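PDB 2YJP: putative ABC transporter, periplasmic binding protein, amino acid from Neisseria gonorrhoeae, which binds L-cysteine, probably as the periplasmic solute receptor that hands this amino acid to an ABC importer. Local coordinates for residues L146-P151 with G206-H211; K154-M159 with V228-L233; L168-T173 with T195-A200; L215-A220 with P277-K282. The protein carries 1 engineered substitution. One frame throughout, in Å; residues are numbered along the deposited sequence.

Interaction 1 (L146-P151 with G206-H211); sequences LGVVSP and GVALAH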
loop_
_atom_site.group_PDB
_atom_site.type_symbol
_atom_site.label_atom_id
_atom_site.label_comp_id
_atom_site.label_asym_id
_atom_site.label_seq_id
_atom_site.Cartn_x
_atom_site.Cartn_y
_atom_site.Cartn_z
ATOM N N LEU A 146 -5.005 -10.160 -2.556
ATOM C CA LEU A 146 -3.966 -10.401 -3.512
ATOM C C LEU A 146 -4.499 -10.949 -4.830
ATOM O O LEU A 146 -5.556 -11.616 -4.901
ATOM C CB LEU A 146 -2.910 -11.359 -2.928
ATOM C CG LEU A 146 -2.233 -10.899 -1.596
ATOM C CD1 LEU A 146 -1.347 -12.011 -1.010
ATOM C CD2 LEU A 146 -1.508 -9.541 -1.815
ATOM N N GLY A 147 -3.737 -10.704 -5.893
ATOM C CA GLY A 147 -4.049 -11.259 -7.201
ATOM C C GLY A 147 -2.769 -11.590 -7.910
ATOM O O GLY A 147 -1.697 -11.379 -7.397
ATOM N N VAL A 148 -2.874 -12.186 -9.084
ATOM C CA VAL A 148 -1.665 -12.499 -9.867
ATOM C C VAL A 148 -1.812 -11.988 -11.294
ATOM O O VAL A 148 -2.851 -12.248 -11.921
ATOM C CB VAL A 148 -1.431 -14.037 -9.905
ATOM C CG1 VAL A 148 -0.163 -14.352 -10.758
ATOM C CG2 VAL A 148 -1.323 -14.555 -8.491
ATOM N N VAL A 149 -0.781 -11.278 -11.806
ATOM C CA VAL A 149 -0.836 -10.770 -13.181
ATOM C C VAL A 149 0.179 -11.517 -14.061
ATOM O O VAL A 149 1.282 -11.890 -13.567
ATOM C CB VAL A 149 -0.645 -9.267 -13.268
ATOM C CG1 VAL A 149 0.857 -8.797 -12.902
ATOM C CG2 VAL A 149 -1.078 -8.758 -14.648
ATOM N N SER A 150 -0.216 -11.752 -15.340
ATOM C CA SER A 150 0.601 -12.502 -16.280
ATOM C C SER A 150 0.328 -12.056 -17.713
ATOM O O SER A 150 -0.722 -11.468 -18.012
ATOM C CB SER A 150 0.298 -14.013 -16.134
ATOM O OG SER A 150 -1.116 -14.279 -16.316
ATOM N N PRO A 151 1.256 -12.356 -18.639
ATOM C CA PRO A 151 0.955 -11.912 -20.015
ATOM C C PRO A 151 -0.306 -12.598 -20.586
ATOM O O PRO A 151 -0.523 -13.793 -20.315
ATOM C CB PRO A 151 2.234 -12.317 -20.823
ATOM C CG PRO A 151 2.961 -13.327 -19.969
ATOM C CD PRO A 151 2.580 -12.993 -18.527
ATOM N N GLY A 206 10.123 -13.471 -15.067
ATOM C CA GLY A 206 9.203 -14.448 -14.480
ATOM C C GLY A 206 7.962 -14.540 -15.349
ATOM O O GLY A 206 7.759 -13.693 -16.219
ATOM N N VAL A 207 7.146 -15.563 -15.124
ATOM C CA VAL A 207 5.958 -15.840 -15.935
ATOM C C VAL A 207 4.749 -15.079 -15.419
ATOM O O VAL A 207 3.764 -15.008 -16.144
ATOM C CB VAL A 207 5.594 -17.346 -15.957
ATOM C CG1 VAL A 207 6.753 -18.137 -16.497
ATOM C CG2 VAL A 207 5.254 -17.842 -14.581
ATOM N N ALA A 208 4.850 -14.498 -14.199
ATOM C CA ALA A 208 3.762 -13.820 -13.513
ATOM C C ALA A 208 4.286 -13.002 -12.328
ATOM O O ALA A 208 5.432 -13.180 -11.882
ATOM C CB ALA A 208 2.740 -14.833 -13.001
ATOM N N LEU A 209 3.424 -12.144 -11.784
ATOM C CA LEU A 209 3.788 -11.301 -10.687
ATOM C C LEU A 209 2.594 -11.197 -9.746
ATOM O O LEU A 209 1.472 -10.943 -10.178
ATOM C CB LEU A 209 4.195 -9.933 -11.223
ATOM C CG LEU A 209 4.620 -8.839 -10.258
ATOM C CD1 LEU A 209 5.284 -7.656 -10.982
ATOM C CD2 LEU A 209 3.407 -8.340 -9.378
ATOM N N ALA A 210 2.829 -11.415 -8.469
ATOM C CA ALA A 210 1.769 -11.361 -7.483
ATOM C C ALA A 210 1.892 -10.106 -6.612
ATOM O O ALA A 210 3.009 -9.713 -6.244
ATOM C CB ALA A 210 1.815 -12.608 -6.623
ATOM N N HIS A 211 0.745 -9.516 -6.279
ATOM C CA HIS A 211 0.676 -8.251 -5.500
ATOM C C HIS A 211 -0.787 -7.977 -5.122
ATOM O O HIS A 211 -1.682 -8.773 -5.461
ATOM C CB HIS A 211 1.168 -7.059 -6.376
ATOM C CG HIS A 211 1.969 -6.041 -5.625
ATOM N ND1 HIS A 211 1.561 -5.518 -4.415
ATOM C CD2 HIS A 211 3.148 -5.444 -5.915
ATOM C CE1 HIS A 211 2.453 -4.642 -3.992
ATOM N NE2 HIS A 211 3.425 -4.577 -4.886
#
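An antiparallel strand pair in the mixed sheet of one lobe of this solute-binding protein brings G147 and V149 against H211 and L209. G147 and V149 each exchange two backbone hydrogen bonds with their partners. The shorter bonds are those of V149 with L209, V149 N to L209 O and L209 N back to V149 O, both 2.8 Å. The G147-H211 pair is less even: G147 N reaches H211 O at 2.9 Å, whereas the return bond from H211 N to G147 O stretches to 3.3 Å. Between them sits the non-hydrogen-bonded pair V148 and A210, with CA atoms 4.3 Å apart.

The two faces differ in what they offer. On one, V148 sends CG1 to A208 CB at 3.7 Å and CG2 against A210 CB; A210 also meets A175 and F179 of helix 174-182. On the other, V149 and L209 run alongside each other from neighbouring strands, and helix 194-202 covers them through L201. The chi1 of V149 (69°) sets CG1 between its own N and carbonyl carbon, which lays that methyl 3.9 Å from L209 CB. At the far end P151 CD rests 3.3 Å from V207 O.

H211 belongs to the cysteine pocket, and its NE2 is hydrogen-bonded to N194 OD1. No side-chain hydrogen bond crosses between the strands, so main-chain bonds and aliphatic contacts hold the pair together, and the ladder through G147 fixes the backbone from which the H211 ring reaches the ligand site.

Interaction 2 (K154-M159 with V228-L233); sequences KPITDM and VAIGNL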
loop_
_atom_site.group_PDB
_atom_site.type_symbol
_atom_site.label_atom_id
_atom_site.label_comp_id
_atom_site.label_asym_id
_atom_site.label_seq_id
_atom_site.Cartn_x
_atom_site.Cartn_y
_atom_site.Cartn_z
ATOM N N LYS A 154 0.125 -16.002 -22.284
ATOM C CA LYS A 154 0.483 -17.170 -21.469
ATOM C C LYS A 154 -0.104 -16.931 -20.059
ATOM O O LYS A 154 0.642 -16.736 -19.072
ATOM C CB LYS A 154 2.028 -17.275 -21.448
ATOM C CG LYS A 154 2.656 -18.593 -20.956
ATOM C CD LYS A 154 2.291 -19.853 -21.809
ATOM C CE LYS A 154 3.320 -21.014 -21.672
ATOM N NZ LYS A 154 3.038 -22.045 -22.752
ATOM N N PRO A 155 -1.435 -16.851 -19.969
ATOM C CA PRO A 155 -2.015 -16.465 -18.667
ATOM C C PRO A 155 -1.740 -17.520 -17.582
ATOM O O PRO A 155 -1.768 -18.750 -17.857
ATOM C CB PRO A 155 -3.533 -16.395 -18.952
ATOM C CG PRO A 155 -3.743 -17.151 -20.345
ATOM C CD PRO A 155 -2.428 -17.193 -21.014
ATOM N N ILE A 156 -1.500 -17.068 -16.368
ATOM C CA ILE A 156 -1.394 -17.987 -15.282
ATOM C C ILE A 156 -2.672 -17.888 -14.417
ATOM O O ILE A 156 -3.018 -16.777 -13.893
ATOM C CB ILE A 156 -0.172 -17.606 -14.442
ATOM C CG1 ILE A 156 1.117 -17.697 -15.276
ATOM C CG2 ILE A 156 -0.109 -18.444 -13.127
ATOM C CD1 ILE A 156 1.466 -19.169 -15.833
ATOM N N THR A 157 -3.324 -19.036 -14.232
ATOM C CA THR A 157 -4.593 -19.131 -13.495
ATOM C C THR A 157 -4.477 -20.149 -12.387
ATOM O O THR A 157 -5.331 -20.212 -11.517
ATOM C CB THR A 157 -5.782 -19.524 -14.409
ATOM O OG1 THR A 157 -5.472 -20.739 -15.140
ATOM C CG2 THR A 157 -6.149 -18.362 -15.428
ATOM N N ASP A 158 -3.464 -21.015 -12.406
ATOM C CA ASP A 158 -3.346 -21.894 -11.260
ATOM C C ASP A 158 -1.880 -22.145 -10.825
ATOM O O ASP A 158 -0.940 -21.916 -11.598
ATOM C CB ASP A 158 -4.115 -23.182 -11.506
ATOM C CG ASP A 158 -3.422 -24.066 -12.508
ATOM O OD1 ASP A 158 -2.283 -24.215 -12.580
ATOM O OD2 ASP A 158 -3.869 -24.756 -13.324
ATOM N N MET A 159 -1.687 -22.645 -9.601
ATOM C CA MET A 159 -0.327 -22.822 -9.036
ATOM C C MET A 159 0.480 -23.917 -9.762
ATOM O O MET A 159 1.697 -23.776 -9.973
ATOM C CB MET A 159 -0.409 -23.136 -7.552
ATOM C CG MET A 159 -1.305 -22.132 -6.783
ATOM S SD MET A 159 -0.483 -20.558 -6.886
ATOM C CE MET A 159 -1.668 -19.498 -5.965
ATOM N N VAL A 228 -4.895 -9.516 -15.224
ATOM C CA VAL A 228 -4.952 -10.058 -13.865
ATOM C C VAL A 228 -5.818 -11.345 -13.899
ATOM O O VAL A 228 -7.004 -11.349 -13.579
ATOM C CB VAL A 228 -5.377 -9.000 -12.870
ATOM C CG1 VAL A 228 -5.165 -9.553 -11.444
ATOM C CG2 VAL A 228 -4.577 -7.632 -13.115
ATOM N N ALA A 229 -5.201 -12.434 -14.328
ATOM C CA ALA A 229 -5.931 -13.697 -14.592
ATOM C C ALA A 229 -6.269 -14.493 -13.349
ATOM O O ALA A 229 -7.126 -15.370 -13.416
ATOM C CB ALA A 229 -5.198 -14.550 -15.586
ATOM N N ILE A 230 -5.589 -14.199 -12.246
ATOM C CA ILE A 230 -6.080 -14.538 -10.890
ATOM C C ILE A 230 -6.447 -13.268 -10.118
ATOM O O ILE A 230 -5.525 -12.618 -9.626
ATOM C CB ILE A 230 -4.994 -15.336 -10.066
ATOM C CG1 ILE A 230 -4.570 -16.572 -10.850
ATOM C CG2 ILE A 230 -5.549 -15.735 -8.678
ATOM C CD1 ILE A 230 -3.376 -17.305 -10.271
ATOM N N GLY A 231 -7.763 -12.932 -10.017
ATOM C CA GLY A 231 -8.190 -11.693 -9.379
ATOM C C GLY A 231 -8.083 -11.678 -7.877
ATOM O O GLY A 231 -8.000 -10.606 -7.263
ATOM N N ASN A 232 -8.102 -12.872 -7.275
ATOM C CA ASN A 232 -8.316 -12.982 -5.835
ATOM C C ASN A 232 -7.731 -14.296 -5.303
ATOM O O ASN A 232 -8.088 -15.379 -5.750
ATOM C CB ASN A 232 -9.834 -12.863 -5.540
ATOM C CG ASN A 232 -10.156 -12.980 -4.067
ATOM O OD1 ASN A 232 -9.992 -14.053 -3.480
ATOM N ND2 ASN A 232 -10.645 -11.888 -3.462
ATOM N N LEU A 233 -6.813 -14.200 -4.359
ATOM C CA LEU A 233 -6.175 -15.362 -3.731
ATOM C C LEU A 233 -6.731 -15.586 -2.326
ATOM O O LEU A 233 -6.104 -16.287 -1.514
ATOM C CB LEU A 233 -4.667 -15.115 -3.617
ATOM C CG LEU A 233 -3.752 -15.165 -4.836
ATOM C CD1 LEU A 233 -2.376 -14.572 -4.535
ATOM C CD2 LEU A 233 -3.568 -16.642 -5.304
#
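A229 CB pushes into the loop 154-159, coming 3.5 Å from I156 O and 3.9 Å from T157 CG2, with P155 CB a little further off. Beside it I230 lays its CG1 branch against the same carbonyl, 3.4 Å from I156 O, and continues along the main chain until CD1 lies 3.7 Å from T157 C. CG1 stands anti to the I230 carbonyl carbon (chi1 -55°), which carries the branch across the loop backbone. The second patch is a single pair of methyls: M159, bent at chi2, crosses L233 obliquely, and its CE presses on L233 CD2 at 3.5 Å, a close fit for two methyls. No hydrogen bond joins the two segments.

Opposite V148, strand 226-230 puts in one residue too many, A229 and I230 together, in a classic beta bulge; the chain bends here and brings both residues against the loop.

Further out, the loop is pinned by polar bonds to its backbone: S150 OG meets I156 N, while Q161 OE1 takes both T157 N and D158 N. L233 is packed on F178 and F179 of helix 174-182, and M159 on F179 and on H183, which with E185 binds a zinc ion.

Interaction 3 (L168-T173 with T195-A200); sequences LVNKGT and TETFDA. With ZN (zinc ion), chain J; CYS (cysteine), chain D.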
loop_
_atom_site.group_PDB
_atom_site.type_symbol
_atom_site.label_atom_id
_atom_site.label_comp_id
_atom_site.label_asym_id
_atom_site.label_seq_id
_atom_site.Cartn_x
_atom_site.Cartn_y
_atom_site.Cartn_z
ATOM N N LEU A 168 7.344 -13.366 -9.748
ATOM C CA LEU A 168 7.903 -12.095 -9.257
ATOM C C LEU A 168 7.084 -11.507 -8.090
ATOM O O LEU A 168 5.836 -11.508 -8.113
ATOM C CB LEU A 168 7.934 -11.071 -10.383
ATOM C CG LEU A 168 8.801 -11.541 -11.553
ATOM C CD1 LEU A 168 8.631 -10.715 -12.806
ATOM C CD2 LEU A 168 10.234 -11.491 -11.118
ATOM N N VAL A 169 7.776 -11.045 -7.054
ATOM C CA VAL A 169 7.107 -10.320 -6.014
ATOM C C VAL A 169 8.002 -9.144 -5.580
ATOM O O VAL A 169 9.265 -9.224 -5.665
ATOM C CB VAL A 169 6.829 -11.204 -4.729
ATOM C CG1 VAL A 169 5.763 -12.245 -4.987
ATOM C CG2 VAL A 169 8.148 -11.840 -4.144
ATOM N N ASN A 170 7.340 -8.090 -5.080
ATOM C CA ASN A 170 8.025 -6.985 -4.432
ATOM C C ASN A 170 8.414 -7.493 -3.045
ATOM O O ASN A 170 7.541 -7.981 -2.304
ATOM C CB ASN A 170 7.131 -5.756 -4.433
ATOM C CG ASN A 170 7.711 -4.546 -3.684
ATOM O OD1 ASN A 170 7.044 -3.852 -3.096
ATOM N ND2 ASN A 170 8.907 -4.277 -3.805
ATOM N N LYS A 171 9.719 -7.468 -2.737
ATOM C CA LYS A 171 10.180 -7.938 -1.471
ATOM C C LYS A 171 9.432 -7.253 -0.288
ATOM O O LYS A 171 9.278 -6.024 -0.281
ATOM C CB LYS A 171 11.730 -7.775 -1.357
ATOM C CG LYS A 171 12.286 -8.212 0.011
ATOM C CD LYS A 171 13.843 -8.356 0.040
ATOM C CE LYS A 171 14.370 -8.359 1.492
ATOM N NZ LYS A 171 15.885 -8.085 1.581
ATOM N N GLY A 172 9.022 -8.058 0.694
ATOM C CA GLY A 172 8.508 -7.573 1.978
ATOM C C GLY A 172 6.997 -7.242 1.901
ATOM O O GLY A 172 6.480 -6.565 2.759
ATOM N N THR A 173 6.337 -7.653 0.806
ATOM C CA THR A 173 4.920 -7.458 0.680
ATOM C C THR A 173 4.136 -8.665 1.211
ATOM O O THR A 173 4.689 -9.740 1.490
ATOM C CB THR A 173 4.484 -7.192 -0.801
ATOM O OG1 THR A 173 4.883 -8.270 -1.654
ATOM C CG2 THR A 173 5.041 -5.847 -1.330
ATOM N N THR A 195 8.776 -0.620 -9.288
ATOM C CA THR A 195 9.220 -0.367 -10.651
ATOM C C THR A 195 10.132 -1.481 -11.141
ATOM O O THR A 195 9.909 -2.009 -12.209
ATOM C CB THR A 195 9.939 0.989 -10.748
ATOM O OG1 THR A 195 9.004 2.011 -10.371
ATOM C CG2 THR A 195 10.381 1.268 -12.231
ATOM N N GLU A 196 11.118 -1.878 -10.343
ATOM C CA GLU A 196 11.958 -3.033 -10.707
ATOM C C GLU A 196 11.122 -4.280 -10.931
ATOM O O GLU A 196 11.340 -5.004 -11.925
ATOM C CB GLU A 196 12.994 -3.392 -9.648
ATOM C CG GLU A 196 14.113 -2.432 -9.420
ATOM C CD GLU A 196 14.917 -2.851 -8.151
ATOM O OE1 GLU A 196 14.297 -3.145 -7.047
ATOM O OE2 GLU A 196 16.181 -2.880 -8.259
ATOM N N THR A 197 10.185 -4.534 -10.023
ATOM C CA THR A 197 9.412 -5.776 -10.072
ATOM C C THR A 197 8.555 -5.873 -11.360
ATOM O O THR A 197 8.555 -6.888 -12.065
ATOM C CB THR A 197 8.526 -5.910 -8.828
ATOM O OG1 THR A 197 9.341 -5.743 -7.659
ATOM C CG2 THR A 197 7.865 -7.303 -8.785
ATOM N N PHE A 198 7.874 -4.798 -11.690
ATOM C CA PHE A 198 7.072 -4.800 -12.877
ATOM C C PHE A 198 7.959 -4.756 -14.154
ATOM O O PHE A 198 7.619 -5.396 -15.132
ATOM C CB PHE A 198 6.074 -3.670 -12.853
ATOM C CG PHE A 198 4.966 -3.881 -11.916
ATOM C CD1 PHE A 198 3.818 -4.611 -12.300
ATOM C CD2 PHE A 198 5.026 -3.362 -10.614
ATOM C CE1 PHE A 198 2.773 -4.810 -11.430
ATOM C CE2 PHE A 198 3.942 -3.555 -9.730
ATOM C CZ PHE A 198 2.808 -4.252 -10.142
ATOM N N ASP A 199 9.074 -4.015 -14.122
ATOM C CA ASP A 199 10.046 -4.078 -15.202
ATOM C C ASP A 199 10.530 -5.523 -15.387
ATOM O O ASP A 199 10.711 -5.962 -16.502
ATOM C CB ASP A 199 11.283 -3.159 -15.009
ATOM C CG ASP A 199 10.984 -1.656 -15.229
ATOM O OD1 ASP A 199 9.960 -1.297 -15.890
ATOM O OD2 ASP A 199 11.798 -0.801 -14.745
ATOM N N ALA A 200 10.767 -6.265 -14.319
ATOM C CA ALA A 200 11.259 -7.613 -14.548
ATOM C C ALA A 200 10.190 -8.462 -15.226
ATOM O O ALA A 200 10.501 -9.442 -15.911
ATOM C CB ALA A 200 11.703 -8.249 -13.259
HETATM ZN ZN ZN J . 17.386 -3.559 -6.897
HETATM N N CYS D . -0.446 -3.573 0.982
HETATM C CA CYS D . 0.522 -4.677 0.788
HETATM C C CYS D . 1.462 -4.762 1.992
HETATM O O CYS D . 1.281 -3.981 2.975
HETATM C CB CYS D . 1.363 -4.481 -0.466
HETATM S SG CYS D . 2.267 -2.925 -0.532
HETATM O OXT CYS D . 2.364 -5.604 1.979
HETATM O O HOH W 1 16.268 -5.217 -5.516
HETATM O O HOH W 2 19.033 -4.604 -8.407
#
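Measured between CA atoms, strand 168-170 and helix 195-200 are nearest at N170 and T197, 5.9 Å apart. The short axes run almost antiparallel, at 169°, and come within 7.9 Å of each other. Past the strand a type II turn runs from N170 to T173, with G172 at positive phi, and T173 becomes the N-cap of helix 174-182. T173 OG1 donates to N170 O at 2.8 Å, in the carbonyl plane, which ties the turn shut just where T173 CA comes 3.4 Å from OXT of the bound cysteine.

T197 does most of the touching from the helix. Its CG2, anti to the backbone N, drops onto V169 C at 3.7 Å, while OG1 lies alongside N170 CA but spends its hydrogen bond on Q193 O. L168 reaches the next turn: CD1 packs 3.7 Å from A200 C and 4.0 Å from A200 CB. E196 faces elsewhere, and its OE2 holds a zinc ion at 1.9 Å together with two waters.

Strand 166-170 lies between strands 187-191 and 208-212 and is parallel to both. Helix 194-202 leads from the first of these to the second, a beta-alpha-beta crossover passing over L168, with F191 and L209 flanking T197 beneath it.

Interaction 4 (L215-A220 with P277-K282); sequences LLWAWA and PVYGEK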
loop_
_atom_site.group_PDB
_atom_site.type_symbol
_atom_site.label_atom_id
_atom_site.label_comp_id
_atom_site.label_asym_id
_atom_site.label_seq_id
_atom_site.Cartn_x
_atom_site.Cartn_y
_atom_site.Cartn_z
ATOM N N LEU A 215 -3.618 -2.815 -7.035
ATOM C CA LEU A 215 -2.455 -2.356 -7.754
ATOM C C LEU A 215 -2.434 -3.009 -9.145
ATOM O O LEU A 215 -2.227 -2.336 -10.153
ATOM C CB LEU A 215 -1.155 -2.698 -6.997
ATOM C CG LEU A 215 0.125 -2.333 -7.743
ATOM C CD1 LEU A 215 0.178 -0.805 -8.034
ATOM C CD2 LEU A 215 1.324 -2.773 -6.934
ATOM N N LEU A 216 -2.633 -4.326 -9.189
ATOM C CA LEU A 216 -2.493 -5.057 -10.470
ATOM C C LEU A 216 -3.534 -4.618 -11.508
ATOM O O LEU A 216 -3.222 -4.498 -12.693
ATOM C CB LEU A 216 -2.608 -6.561 -10.239
ATOM C CG LEU A 216 -1.578 -7.255 -9.333
ATOM C CD1 LEU A 216 -1.786 -8.795 -9.439
ATOM C CD2 LEU A 216 -0.152 -6.862 -9.700
ATOM N N TRP A 217 -4.772 -4.349 -11.061
ATOM C CA TRP A 217 -5.763 -3.798 -11.970
ATOM C C TRP A 217 -5.292 -2.428 -12.532
ATOM O O TRP A 217 -5.488 -2.152 -13.710
ATOM C CB TRP A 217 -7.139 -3.660 -11.318
ATOM C CG TRP A 217 -7.748 -5.006 -10.835
ATOM C CD1 TRP A 217 -7.678 -6.237 -11.466
ATOM C CD2 TRP A 217 -8.584 -5.208 -9.677
ATOM N NE1 TRP A 217 -8.382 -7.183 -10.753
ATOM C CE2 TRP A 217 -8.930 -6.597 -9.643
ATOM C CE3 TRP A 217 -9.027 -4.379 -8.653
ATOM C CZ2 TRP A 217 -9.741 -7.163 -8.614
ATOM C CZ3 TRP A 217 -9.834 -4.949 -7.618
ATOM C CH2 TRP A 217 -10.175 -6.327 -7.615
ATOM N N ALA A 218 -4.665 -1.613 -11.692
ATOM C CA ALA A 218 -4.302 -0.229 -12.100
ATOM C C ALA A 218 -3.124 -0.277 -13.066
ATOM O O ALA A 218 -3.064 0.485 -14.064
ATOM C CB ALA A 218 -3.938 0.627 -10.877
ATOM N N TRP A 219 -2.194 -1.188 -12.768
ATOM C CA TRP A 219 -1.059 -1.384 -13.629
ATOM C C TRP A 219 -1.479 -1.981 -15.000
ATOM O O TRP A 219 -1.019 -1.519 -16.032
ATOM C CB TRP A 219 -0.016 -2.244 -12.929
ATOM C CG TRP A 219 1.231 -2.389 -13.738
ATOM C CD1 TRP A 219 2.249 -1.496 -13.824
ATOM C CD2 TRP A 219 1.566 -3.475 -14.602
ATOM N NE1 TRP A 219 3.239 -1.982 -14.670
ATOM C CE2 TRP A 219 2.835 -3.198 -15.160
ATOM C CE3 TRP A 219 0.946 -4.691 -14.914
ATOM C CZ2 TRP A 219 3.480 -4.077 -16.077
ATOM C CZ3 TRP A 219 1.617 -5.593 -15.776
ATOM C CH2 TRP A 219 2.853 -5.255 -16.365
ATOM N N ALA A 220 -2.330 -3.007 -15.009
ATOM C CA ALA A 220 -2.712 -3.710 -16.250
ATOM C C ALA A 220 -3.493 -2.810 -17.211
ATOM O O ALA A 220 -3.416 -2.941 -18.455
ATOM C CB ALA A 220 -3.554 -5.008 -15.899
ATOM N N PRO A 277 -10.843 7.721 -10.853
ATOM C CA PRO A 277 -10.418 7.898 -12.249
ATOM C C PRO A 277 -9.755 6.617 -12.789
ATOM O O PRO A 277 -9.799 6.344 -13.979
ATOM C CB PRO A 277 -9.434 9.093 -12.186
ATOM C CG PRO A 277 -9.858 9.859 -10.964
ATOM C CD PRO A 277 -10.249 8.763 -9.969
ATOM N N VAL A 278 -9.182 5.824 -11.914
ATOM C CA VAL A 278 -8.477 4.647 -12.358
ATOM C C VAL A 278 -9.471 3.501 -12.619
ATOM O O VAL A 278 -9.532 2.957 -13.739
ATOM C CB VAL A 278 -7.399 4.238 -11.368
ATOM C CG1 VAL A 278 -6.842 2.853 -11.721
ATOM C CG2 VAL A 278 -6.325 5.308 -11.306
ATOM N N TYR A 279 -10.259 3.156 -11.600
ATOM C CA TYR A 279 -11.121 1.994 -11.731
ATOM C C TYR A 279 -12.481 2.276 -12.391
ATOM O O TYR A 279 -13.097 1.359 -12.890
ATOM C CB TYR A 279 -11.283 1.298 -10.378
ATOM C CG TYR A 279 -9.965 1.036 -9.711
ATOM C CD1 TYR A 279 -9.095 0.048 -10.218
ATOM C CD2 TYR A 279 -9.568 1.769 -8.584
ATOM C CE1 TYR A 279 -7.910 -0.207 -9.633
ATOM C CE2 TYR A 279 -8.353 1.516 -7.991
ATOM C CZ TYR A 279 -7.526 0.534 -8.520
ATOM O OH TYR A 279 -6.299 0.252 -7.962
ATOM N N GLY A 280 -12.944 3.534 -12.399
ATOM C CA GLY A 280 -14.297 3.866 -12.866
ATOM C C GLY A 280 -15.376 3.121 -12.093
ATOM O O GLY A 280 -15.242 2.919 -10.891
ATOM N N GLU A 281 -16.404 2.658 -12.809
ATOM C CA GLU A 281 -17.484 1.862 -12.228
ATOM C C GLU A 281 -17.117 0.378 -12.043
ATOM O O GLU A 281 -17.896 -0.377 -11.451
ATOM C CB GLU A 281 -18.789 2.001 -13.035
ATOM C CG GLU A 281 -19.315 3.468 -13.145
ATOM C CD GLU A 281 -20.844 3.585 -13.341
ATOM O OE1 GLU A 281 -21.389 3.048 -14.345
ATOM O OE2 GLU A 281 -21.505 4.222 -12.472
ATOM N N LYS A 282 -15.905 -0.011 -12.478
ATOM C CA LYS A 282 -15.448 -1.427 -12.452
ATOM C C LYS A 282 -15.186 -1.946 -11.020
ATOM O O LYS A 282 -15.241 -3.155 -10.754
ATOM C CB LYS A 282 -14.192 -1.624 -13.330
ATOM C CG LYS A 282 -14.268 -2.719 -14.399
ATOM C CD LYS A 282 -14.947 -2.221 -15.667
#
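Y279 and V278, at the end of helix 276-279, meet W217 and A218 of helix 213-222 where the C-terminal part of the chain leans on one lobe of a two-lobed periplasmic binding fold. The tight part is small and centred on A218. Its CB has V278 CG1 at 3.8 Å and Y279 OH also at 3.8 Å. V278 CG1, anti to its backbone N (chi1 170°), serves two neighbours at once, since it also sits 3.8 Å above the plane of the Y279 ring, over its centre. The edge of that ring meets W217, with CE1 3.9 Å from W217 CB. P67 touches both A218 and Y279, and F68 adds to the packing on Y279.

Away from A218 the contact thins quickly. W217 also packs on V228 and V283, with Y279 CE1 near the plane of the indole, at its edge. Beyond Y279 the helix stops at G280, whose phi is positive (58°). Past G280, E281 and K282 are exposed, and CE and NZ of K282 could not be modelled.

Between the two segments themselves there is no hydrogen bond. The phenol is anchored just outside them: Y279 OH is hydrogen-bonded to A214 O, one residue before L215, and L215 N lies 4.2 Å from Y279 OH.

Interactions 1, 2 and 3 share one mixed sheet. Interaction 1 lies between the others, its centre 7 Å from that of interaction 2 and 10 Å from that of interaction 3. V148 N to I230 O (2.7 Å) probably bonds it to 228-233, and A208 O to L168 N (2.9 Å) to 168-173. Interaction 4 meets the same lobe through helix 213-222: L216 CD1 packs 3.3 Å from G147 O, V228 CG2 3.4 Å from L216 O, and the F198 and W219 rings meet, F198 CD1 3.3 Å from W219 CE2. The ligand lies by H211 of interaction 1 and T173 of interaction 3, whose side chains touch; L215 of interaction 4 stays about 6 Å from the cysteine, side chain to ligand.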